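Cell division control protein 13 (PDB 4HCE) helps maintain yeast telomeres, its OB2 domain forming a dimer that is required for productive binding of Stn1. Local coordinates at residues K43-Q48 against V62-I67; S102-R107 against S124-S129; I108-D113 against M120-L125. All blocks are in the same frame, centred on the assembly; numbering follows the deposited sequence.

Interaction 1. Residues K43-Q48 against V62-I67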
loop_
_atom_site.group_PDB
_atom_site.type_symbol
_atom_site.label_atom_id
_atom_site.label_comp_id
_atom_site.label_asym_id
_atom_site.label_seq_id
_atom_site.Cartn_x
_atom_site.Cartn_y
_atom_site.Cartn_z
ATOM N N LYS B 43 4.975 -4.525 -3.952
ATOM C CA LYS B 43 4.157 -5.210 -2.958
ATOM C C LYS B 43 3.553 -6.469 -3.565
ATOM O O LYS B 43 3.139 -6.472 -4.745
ATOM C CB LYS B 43 3.030 -4.299 -2.459
ATOM C CG LYS B 43 3.532 -3.075 -1.701
ATOM C CD LYS B 43 2.509 -1.953 -1.720
ATOM C CE LYS B 43 3.175 -0.600 -1.926
ATOM N NZ LYS B 43 3.227 0.263 -0.697
ATOM N N LEU B 44 3.531 -7.543 -2.774
ATOM C CA LEU B 44 2.860 -8.785 -3.194
ATOM C C LEU B 44 1.662 -9.071 -2.312
ATOM O O LEU B 44 1.676 -8.741 -1.125
ATOM C CB LEU B 44 3.821 -9.967 -3.168
ATOM C CG LEU B 44 5.143 -9.782 -3.922
ATOM C CD1 LEU B 44 5.969 -11.046 -3.716
ATOM C CD2 LEU B 44 4.950 -9.504 -5.402
ATOM N N TYR B 45 0.633 -9.679 -2.882
ATOM C CA TYR B 45 -0.526 -10.089 -2.109
ATOM C C TYR B 45 -0.592 -11.587 -2.019
ATOM O O TYR B 45 -0.600 -12.292 -3.035
ATOM C CB TYR B 45 -1.831 -9.495 -2.674
ATOM C CG TYR B 45 -1.724 -8.009 -2.683
ATOM C CD1 TYR B 45 -1.659 -7.317 -1.483
ATOM C CD2 TYR B 45 -1.571 -7.295 -3.874
ATOM C CE1 TYR B 45 -1.499 -5.958 -1.444
ATOM C CE2 TYR B 45 -1.401 -5.916 -3.852
ATOM C CZ TYR B 45 -1.359 -5.261 -2.628
ATOM O OH TYR B 45 -1.216 -3.895 -2.572
ATOM N N PHE B 46 -0.703 -12.038 -0.778
ATOM C CA PHE B 46 -0.664 -13.431 -0.431
ATOM C C PHE B 46 -1.888 -13.838 0.373
ATOM O O PHE B 46 -2.327 -13.118 1.269
ATOM C CB PHE B 46 0.609 -13.710 0.350
ATOM C CG PHE B 46 0.792 -15.147 0.707
ATOM C CD1 PHE B 46 1.568 -15.989 -0.079
ATOM C CD2 PHE B 46 0.205 -15.643 1.841
ATOM C CE1 PHE B 46 1.719 -17.326 0.265
ATOM C CE2 PHE B 46 0.353 -16.952 2.185
ATOM C CZ PHE B 46 1.113 -17.795 1.407
ATOM N N THR B 47 -2.448 -14.989 0.018
ATOM C CA THR B 47 -3.584 -15.576 0.737
ATOM C C THR B 47 -3.684 -17.099 0.519
ATOM O O THR B 47 -3.299 -17.612 -0.542
ATOM C CB THR B 47 -4.944 -14.927 0.371
ATOM O OG1 THR B 47 -5.948 -15.382 1.302
ATOM C CG2 THR B 47 -5.378 -15.280 -1.056
ATOM N N GLN B 48 -4.206 -17.804 1.527
ATOM C CA GLN B 48 -4.602 -19.211 1.368
ATOM C C GLN B 48 -6.143 -19.349 1.397
ATOM O O GLN B 48 -6.683 -20.456 1.413
ATOM C CB GLN B 48 -3.969 -20.059 2.461
ATOM C CG GLN B 48 -4.469 -19.707 3.860
ATOM C CD GLN B 48 -3.931 -20.619 4.961
ATOM O OE1 GLN B 48 -4.241 -20.409 6.144
ATOM N NE2 GLN B 48 -3.150 -21.638 4.595
ATOM N N VAL B 62 -7.329 -8.071 5.856
ATOM C CA VAL B 62 -8.499 -8.868 6.230
ATOM C C VAL B 62 -8.606 -10.163 5.436
ATOM O O VAL B 62 -9.020 -11.180 5.959
ATOM C CB VAL B 62 -9.829 -8.034 6.296
ATOM C CG1 VAL B 62 -9.618 -6.584 5.937
ATOM C CG2 VAL B 62 -10.987 -8.658 5.522
ATOM N N ASN B 63 -8.120 -10.123 4.207
ATOM C CA ASN B 63 -8.381 -11.118 3.183
ATOM C C ASN B 63 -7.125 -11.826 2.751
ATOM O O ASN B 63 -7.167 -12.900 2.175
ATOM C CB ASN B 63 -8.797 -10.349 1.925
ATOM C CG ASN B 63 -9.902 -11.010 1.245
ATOM O OD1 ASN B 63 -10.430 -11.975 1.781
ATOM N ND2 ASN B 63 -10.284 -10.527 0.107
ATOM N N CYS B 64 -6.015 -11.129 2.956
ATOM C CA CYS B 64 -4.737 -11.465 2.408
ATOM C C CYS B 64 -3.781 -10.584 3.173
ATOM O O CYS B 64 -4.206 -9.705 3.926
ATOM C CB CYS B 64 -4.696 -11.130 0.912
ATOM S SG CYS B 64 -4.949 -9.382 0.456
ATOM N N ILE B 65 -2.488 -10.806 3.007
ATOM C CA ILE B 65 -1.570 -9.809 3.501
ATOM C C ILE B 65 -0.756 -9.216 2.366
ATOM O O ILE B 65 -0.464 -9.892 1.352
ATOM C CB ILE B 65 -0.674 -10.307 4.658
ATOM C CG1 ILE B 65 0.107 -11.543 4.250
ATOM C CG2 ILE B 65 -1.493 -10.535 5.938
ATOM C CD1 ILE B 65 1.499 -11.526 4.849
ATOM N N GLU B 66 -0.427 -7.941 2.555
ATOM C CA GLU B 66 0.522 -7.207 1.742
ATOM C C GLU B 66 1.965 -7.547 2.188
ATOM O O GLU B 66 2.292 -7.517 3.359
ATOM C CB GLU B 66 0.234 -5.701 1.869
ATOM C CG GLU B 66 1.366 -4.823 1.362
ATOM C CD GLU B 66 1.309 -3.400 1.929
ATOM O OE1 GLU B 66 2.066 -3.058 2.907
ATOM O OE2 GLU B 66 0.487 -2.635 1.394
ATOM N N ILE B 67 2.827 -7.863 1.239
ATOM C CA ILE B 67 4.231 -8.145 1.535
ATOM C C ILE B 67 5.079 -7.189 0.695
ATOM O O ILE B 67 4.983 -7.180 -0.539
ATOM C CB ILE B 67 4.607 -9.589 1.173
ATOM C CG1 ILE B 67 3.669 -10.605 1.856
ATOM C CG2 ILE B 67 6.064 -9.866 1.531
ATOM C CD1 ILE B 67 3.793 -12.019 1.292
#

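Interaction 2. Residues S102-R107 against S124-S129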
loop_
_atom_site.group_PDB
_atom_site.type_symbol
_atom_site.label_atom_id
_atom_site.label_comp_id
_atom_site.label_asym_id
_atom_site.label_seq_id
_atom_site.Cartn_x
_atom_site.Cartn_y
_atom_site.Cartn_z
ATOM N N SER B 102 5.222 -20.912 -0.677
ATOM C CA SER B 102 5.470 -20.818 0.726
ATOM C C SER B 102 6.417 -19.649 0.982
ATOM O O SER B 102 7.450 -19.522 0.301
ATOM C CB SER B 102 6.083 -22.129 1.216
ATOM O OG SER B 102 6.227 -22.068 2.624
ATOM N N VAL B 103 6.085 -18.810 1.961
ATOM C CA VAL B 103 6.893 -17.624 2.256
ATOM C C VAL B 103 7.174 -17.516 3.758
ATOM O O VAL B 103 6.378 -17.956 4.603
ATOM C CB VAL B 103 6.217 -16.306 1.760
ATOM C CG1 VAL B 103 6.037 -16.297 0.249
ATOM C CG2 VAL B 103 4.876 -16.083 2.439
ATOM N N GLU B 104 8.315 -16.943 4.096
ATOM C CA GLU B 104 8.509 -16.470 5.446
ATOM C C GLU B 104 8.492 -14.976 5.360
ATOM O O GLU B 104 9.177 -14.399 4.528
ATOM C CB GLU B 104 9.813 -16.964 6.055
ATOM C CG GLU B 104 9.658 -18.333 6.665
ATOM C CD GLU B 104 10.947 -18.886 7.211
ATOM O OE1 GLU B 104 10.930 -20.074 7.617
ATOM O OE2 GLU B 104 11.962 -18.140 7.228
ATOM N N VAL B 105 7.692 -14.356 6.210
ATOM C CA VAL B 105 7.580 -12.910 6.213
ATOM C C VAL B 105 8.031 -12.398 7.568
ATOM O O VAL B 105 7.901 -13.099 8.587
ATOM C CB VAL B 105 6.158 -12.409 5.847
ATOM C CG1 VAL B 105 5.807 -12.813 4.422
ATOM C CG2 VAL B 105 5.096 -12.929 6.811
ATOM N N GLU B 106 8.570 -11.176 7.562
ATOM C CA GLU B 106 9.101 -10.577 8.753
ATOM C C GLU B 106 8.523 -9.194 8.915
ATOM O O GLU B 106 8.552 -8.402 7.987
ATOM C CB GLU B 106 10.620 -10.491 8.674
ATOM C CG GLU B 106 11.240 -10.031 9.979
ATOM C CD GLU B 106 12.762 -9.966 9.957
ATOM O OE1 GLU B 106 13.316 -9.684 11.039
ATOM O OE2 GLU B 106 13.411 -10.184 8.896
ATOM N N ARG B 107 8.016 -8.920 10.118
ATOM C CA ARG B 107 7.435 -7.652 10.467
ATOM C C ARG B 107 8.593 -6.683 10.746
ATOM O O ARG B 107 9.375 -6.891 11.695
ATOM C CB ARG B 107 6.582 -7.828 11.737
ATOM C CG ARG B 107 5.631 -6.687 12.018
ATOM C CD ARG B 107 4.614 -6.633 10.884
ATOM N NE ARG B 107 3.477 -5.808 11.230
ATOM C CZ ARG B 107 2.534 -5.419 10.387
ATOM N NH1 ARG B 107 2.567 -5.766 9.104
ATOM N NH2 ARG B 107 1.549 -4.676 10.849
ATOM N N SER B 124 7.755 -7.763 5.409
ATOM C CA SER B 124 8.685 -7.871 4.301
ATOM C C SER B 124 9.041 -9.311 3.984
ATOM O O SER B 124 8.988 -10.160 4.858
ATOM C CB SER B 124 9.956 -7.091 4.579
ATOM O OG SER B 124 10.625 -7.723 5.635
ATOM N N LEU B 125 9.434 -9.567 2.741
ATOM C CA LEU B 125 9.724 -10.913 2.306
ATOM C C LEU B 125 11.054 -11.412 2.827
ATOM O O LEU B 125 12.101 -10.965 2.389
ATOM C CB LEU B 125 9.724 -10.997 0.774
ATOM C CG LEU B 125 9.817 -12.398 0.177
ATOM C CD1 LEU B 125 9.265 -13.443 1.149
ATOM C CD2 LEU B 125 9.031 -12.423 -1.118
ATOM N N LYS B 126 11.008 -12.337 3.780
ATOM C CA LYS B 126 12.220 -12.950 4.299
ATOM C C LYS B 126 12.693 -14.090 3.386
ATOM O O LYS B 126 13.843 -14.131 2.974
ATOM C CB LYS B 126 12.024 -13.475 5.710
ATOM C CG LYS B 126 13.323 -13.792 6.415
ATOM C CD LYS B 126 13.065 -14.123 7.876
ATOM C CE LYS B 126 14.355 -13.992 8.672
ATOM N NZ LYS B 126 15.042 -15.302 8.759
ATOM N N ASN B 127 11.802 -15.035 3.122
ATOM C CA ASN B 127 12.099 -16.169 2.265
ATOM C C ASN B 127 10.911 -16.489 1.405
ATOM O O ASN B 127 9.776 -16.203 1.774
ATOM C CB ASN B 127 12.454 -17.395 3.091
ATOM C CG ASN B 127 13.831 -17.296 3.679
ATOM O OD1 ASN B 127 14.816 -17.075 2.960
ATOM N ND2 ASN B 127 13.916 -17.439 4.997
ATOM N N ILE B 128 11.191 -17.104 0.265
ATOM C CA ILE B 128 10.154 -17.547 -0.657
ATOM C C ILE B 128 10.588 -18.815 -1.362
ATOM O O ILE B 128 11.706 -18.923 -1.892
ATOM C CB ILE B 128 9.756 -16.479 -1.713
ATOM C CG1 ILE B 128 8.638 -17.012 -2.650
ATOM C CG2 ILE B 128 10.970 -16.025 -2.519
ATOM C CD1 ILE B 128 7.763 -15.929 -3.256
ATOM N N SER B 129 9.671 -19.768 -1.356
ATOM C CA SER B 129 9.840 -20.969 -2.098
ATOM C C SER B 129 8.664 -21.139 -3.039
ATOM O O SER B 129 7.486 -21.083 -2.635
ATOM C CB SER B 129 9.951 -22.162 -1.173
ATOM O OG SER B 129 9.967 -23.311 -1.978
HETATM O O HOH W 1 13.417 -9.799 5.758
#

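Interaction 3. Residues I108-D113 against M120-L125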
loop_
_atom_site.group_PDB
_atom_site.type_symbol
_atom_site.label_atom_id
_atom_site.label_comp_id
_atom_site.label_asym_id
_atom_site.label_seq_id
_atom_site.Cartn_x
_atom_site.Cartn_y
_atom_site.Cartn_z
ATOM N N ILE B 108 8.699 -5.632 9.936
ATOM C CA ILE B 108 9.790 -4.662 10.079
ATOM C C ILE B 108 9.229 -3.249 10.254
ATOM O O ILE B 108 8.091 -2.963 9.879
ATOM C CB ILE B 108 10.761 -4.680 8.862
ATOM C CG1 ILE B 108 10.010 -4.368 7.553
ATOM C CG2 ILE B 108 11.529 -5.998 8.765
ATOM C CD1 ILE B 108 10.937 -3.942 6.426
ATOM N N LEU B 109 10.036 -2.385 10.853
ATOM C CA LEU B 109 9.765 -0.967 10.891
ATOM C C LEU B 109 10.432 -0.412 9.652
ATOM O O LEU B 109 11.666 -0.425 9.512
ATOM C CB LEU B 109 10.332 -0.339 12.160
ATOM C CG LEU B 109 10.189 1.171 12.328
ATOM C CD1 LEU B 109 8.750 1.574 12.598
ATOM C CD2 LEU B 109 11.095 1.634 13.456
ATOM N N TRP B 110 9.595 0.022 8.726
ATOM C CA TRP B 110 10.041 0.409 7.425
ATOM C C TRP B 110 10.068 1.898 7.416
ATOM O O TRP B 110 9.031 2.560 7.319
ATOM C CB TRP B 110 9.093 -0.161 6.392
ATOM C CG TRP B 110 9.427 0.200 4.972
ATOM C CD1 TRP B 110 10.688 0.290 4.381
ATOM C CD2 TRP B 110 8.477 0.521 3.899
ATOM N NE1 TRP B 110 10.585 0.646 3.064
ATOM C CE2 TRP B 110 9.286 0.800 2.707
ATOM C CE3 TRP B 110 7.085 0.608 3.812
ATOM C CZ2 TRP B 110 8.705 1.142 1.489
ATOM C CZ3 TRP B 110 6.510 0.947 2.576
ATOM C CH2 TRP B 110 7.302 1.206 1.443
ATOM N N ASP B 111 11.271 2.435 7.572
ATOM C CA ASP B 111 11.455 3.863 7.729
ATOM C C ASP B 111 12.082 4.443 6.464
ATOM O O ASP B 111 13.284 4.303 6.215
ATOM C CB ASP B 111 12.267 4.166 8.979
ATOM C CG ASP B 111 11.784 5.401 9.669
ATOM O OD1 ASP B 111 11.982 6.485 9.104
ATOM O OD2 ASP B 111 11.183 5.294 10.755
ATOM N N ASN B 112 11.230 5.092 5.676
ATOM C CA ASN B 112 11.471 5.283 4.248
ATOM C C ASN B 112 12.745 6.005 3.846
ATOM O O ASN B 112 13.753 5.364 3.537
ATOM C CB ASN B 112 10.263 5.946 3.567
ATOM C CG ASN B 112 9.201 4.949 3.143
ATOM O OD1 ASN B 112 8.959 4.761 1.947
ATOM N ND2 ASN B 112 8.560 4.303 4.116
ATOM N N ASP B 113 12.695 7.332 3.867
ATOM C CA ASP B 113 13.559 8.126 3.010
ATOM C C ASP B 113 14.617 8.979 3.708
ATOM O O ASP B 113 15.801 8.888 3.374
ATOM C CB ASP B 113 12.692 9.005 2.110
ATOM C CG ASP B 113 12.912 8.720 0.646
ATOM O OD1 ASP B 113 13.054 7.535 0.268
ATOM O OD2 ASP B 113 12.934 9.686 -0.133
ATOM N N MET B 120 6.525 2.926 9.171
ATOM C CA MET B 120 5.345 2.103 9.427
ATOM C C MET B 120 5.712 0.645 9.584
ATOM O O MET B 120 6.798 0.239 9.194
ATOM C CB MET B 120 4.237 2.319 8.383
ATOM C CG MET B 120 4.680 2.352 6.941
ATOM S SD MET B 120 3.442 3.236 5.964
ATOM C CE MET B 120 4.300 3.327 4.398
ATOM N N ALA B 121 4.829 -0.136 10.196
ATOM C CA ALA B 121 5.083 -1.577 10.334
ATOM C C ALA B 121 4.531 -2.245 9.094
ATOM O O ALA B 121 3.397 -2.022 8.734
ATOM C CB ALA B 121 4.432 -2.152 11.582
ATOM N N VAL B 122 5.355 -3.041 8.430
ATOM C CA VAL B 122 4.926 -3.762 7.244
ATOM C C VAL B 122 5.509 -5.164 7.336
ATOM O O VAL B 122 6.430 -5.410 8.133
ATOM C CB VAL B 122 5.412 -3.075 5.945
ATOM C CG1 VAL B 122 4.798 -1.674 5.789
ATOM C CG2 VAL B 122 6.933 -2.990 5.915
ATOM N N TRP B 123 4.950 -6.073 6.533
ATOM C CA TRP B 123 5.537 -7.370 6.302
ATOM C C TRP B 123 6.540 -7.293 5.178
ATOM O O TRP B 123 6.230 -6.812 4.082
ATOM C CB TRP B 123 4.439 -8.376 5.944
ATOM C CG TRP B 123 3.580 -8.733 7.126
ATOM C CD1 TRP B 123 2.247 -8.400 7.348
ATOM C CD2 TRP B 123 3.988 -9.498 8.314
ATOM N NE1 TRP B 123 1.809 -8.902 8.554
ATOM C CE2 TRP B 123 2.796 -9.590 9.173
ATOM C CE3 TRP B 123 5.161 -10.101 8.725
ATOM C CZ2 TRP B 123 2.821 -10.253 10.392
ATOM C CZ3 TRP B 123 5.171 -10.777 9.946
ATOM C CH2 TRP B 123 4.036 -10.832 10.769
ATOM N N SER B 124 7.755 -7.763 5.409
ATOM C CA SER B 124 8.685 -7.871 4.301
ATOM C C SER B 124 9.041 -9.311 3.984
ATOM O O SER B 124 8.988 -10.160 4.858
ATOM C CB SER B 124 9.956 -7.091 4.579
ATOM O OG SER B 124 10.625 -7.723 5.635
ATOM N N LEU B 125 9.434 -9.567 2.741
ATOM C CA LEU B 125 9.724 -10.913 2.306
ATOM C C LEU B 125 11.054 -11.412 2.827
ATOM O O LEU B 125 12.101 -10.965 2.389
ATOM C CB LEU B 125 9.724 -10.997 0.774
ATOM C CG LEU B 125 9.817 -12.398 0.177
ATOM C CD1 LEU B 125 9.265 -13.443 1.149
ATOM C CD2 LEU B 125 9.031 -12.423 -1.118
#

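Interaction 1. Residues K43-Q48 against V62-I67
L44 and I67 bond to each other through the backbone in both directions, the L44 N to I67 O bond being 2.7 Å long and nearly straight at 167°; F46 and I65 repeat the pattern, so that four backbone hydrogen bonds join the two segments as antiparallel neighbours. Between them Y45 and E66 form the non-hydrogen-bonded pair. Past the last strand pair a side chain takes over: T47 OG1 donates to N63 O at 2.9 Å, in the carbonyl plane, and so ties down the loop that leads into strand 65-69.

The apolar contacts fall on two faces. On one, L44, F46, I65 and I67 gather; the CD1 tip of I67 reaches F46 CB at 3.7 Å, while the F46 ring, with CG anti to the backbone N (chi1 -177°), runs on to V103. On the other, Y45 and E66 lie alongside each other, CE1 of the Y45 ring 3.7 Å from E66 CB, and the sulfur of C64 sits obliquely to the same ring, 5.4 Å from its centroid. Y45 also packs on M120 of the second subunit.

Charge plays a looser part: K43 NZ stays 4.5 Å from E66 OE2, beyond a salt bridge, and the lysine's CD is nearer to that oxygen.

Strand 42-47, paired with 16-27 on its other edge, thus belongs to the antiparallel succession of the first three strands of an OB fold.

Interaction 2. Residues S102-R107 against S124-S129
With CG anti to its carbonyl carbon (chi1 -85°) and the chain extended beyond, E104 runs alongside N127, whose CG has the same setting (chi1 -75°). N127 ND2 then donates to E104 OE2 at 3.0 Å; the carboxylate oxygen lies in the plane of the amide but is itself met from above the carboxylate plane, the two groups being turned 63° apart. K126 NZ stays 4.5 Å from E104 OE2, too far for a salt bridge; R18 makes one with OE1. Replacing E104 by alanine removes the carboxylate, which would probably leave R18 without its mate and the N127 amide free to turn.

In the backbone a classic beta bulge forms: E104 O accepts from both K126 N (2.9 Å) and N127 N (3.0 Å). Regular antiparallel pairing flanks it, S102 with S129 and E106 with S124, where S124 N reaches E106 O at 2.8 Å. Beyond that pair a water donates to E106 OE2, and the K126 side chain passes across that of E106, its CE 3.9 Å from that oxygen.

On the reverse face V103 and I128 point the same way, V103 CG1 against I128 CD1 at 3.9 Å.

On its other edge strand 101-110 pairs with 16-27, V103 bonding L19 through the backbone and packing on it with V105; strand 120-129 is flanked by 65-69, L125 lying on I67 and I69, and R74 of helix 72-79 donates to L125 O.

Interaction 3. Residues I108-D113 against M120-L125
W110 and M120 lie side by side and point the same way, the methyl CE of M120 resting 3.7 Å from W110 CZ3 at an oblique angle to the indole. The methionine gets there with CG between backbone N and carbonyl carbon (chi1 45°) and an extended chain beyond. V122 comes across the tryptophan instead: its CG2 meets W110 CB at 3.6 Å and its CG1 meets CE3 at 3.8 Å. The amide of N112, though poorly ordered, places ND2 over the centre of one indole face.

These residues close the beta hairpin of strands 101-110 and 120-129, the last two strands of the OB domain. I108 bonds V122 in both directions and W110 does the same with M120; W110 N to M120 O is 2.8 Å long and nearly straight at 175°, whereas M120 N approaches W110 O from above the carbonyl plane.

I108 crosses V122 obliquely, I108 CG1 to V122 CG2 at 3.7 Å, and carries CG2 and CD1 on to S124. On the reverse face L109 and A121 both pack on V57 of the second subunit, A121 also forms backbone hydrogen bonds with that subunit, and D111 makes a salt bridge to K56 of the same neighbour.

Along the chain interaction 1 comes first; interactions 2 and 3 follow, two successive parts of one hairpin, strands 101-110 and 120-129, sharing S124 and L125. Their centres lie about 12 Å (1 and 2), 13 Å (2 and 3) and 15 Å (1 and 3) apart. All three belong to one five-stranded sheet in the order 16-27, 42-47, 65-69, 120-129, 101-110, in which 65-69 runs parallel to 120-129. I67 links interaction 1 to the hairpin, packing on V105 and L125, and F46 touches V103. V103, V105 and L125 of interaction 2 face the interior, and all three contacts reach the second subunit, interaction 2 through R107 alone, consistent with one sheet serving both the fold and the dimer.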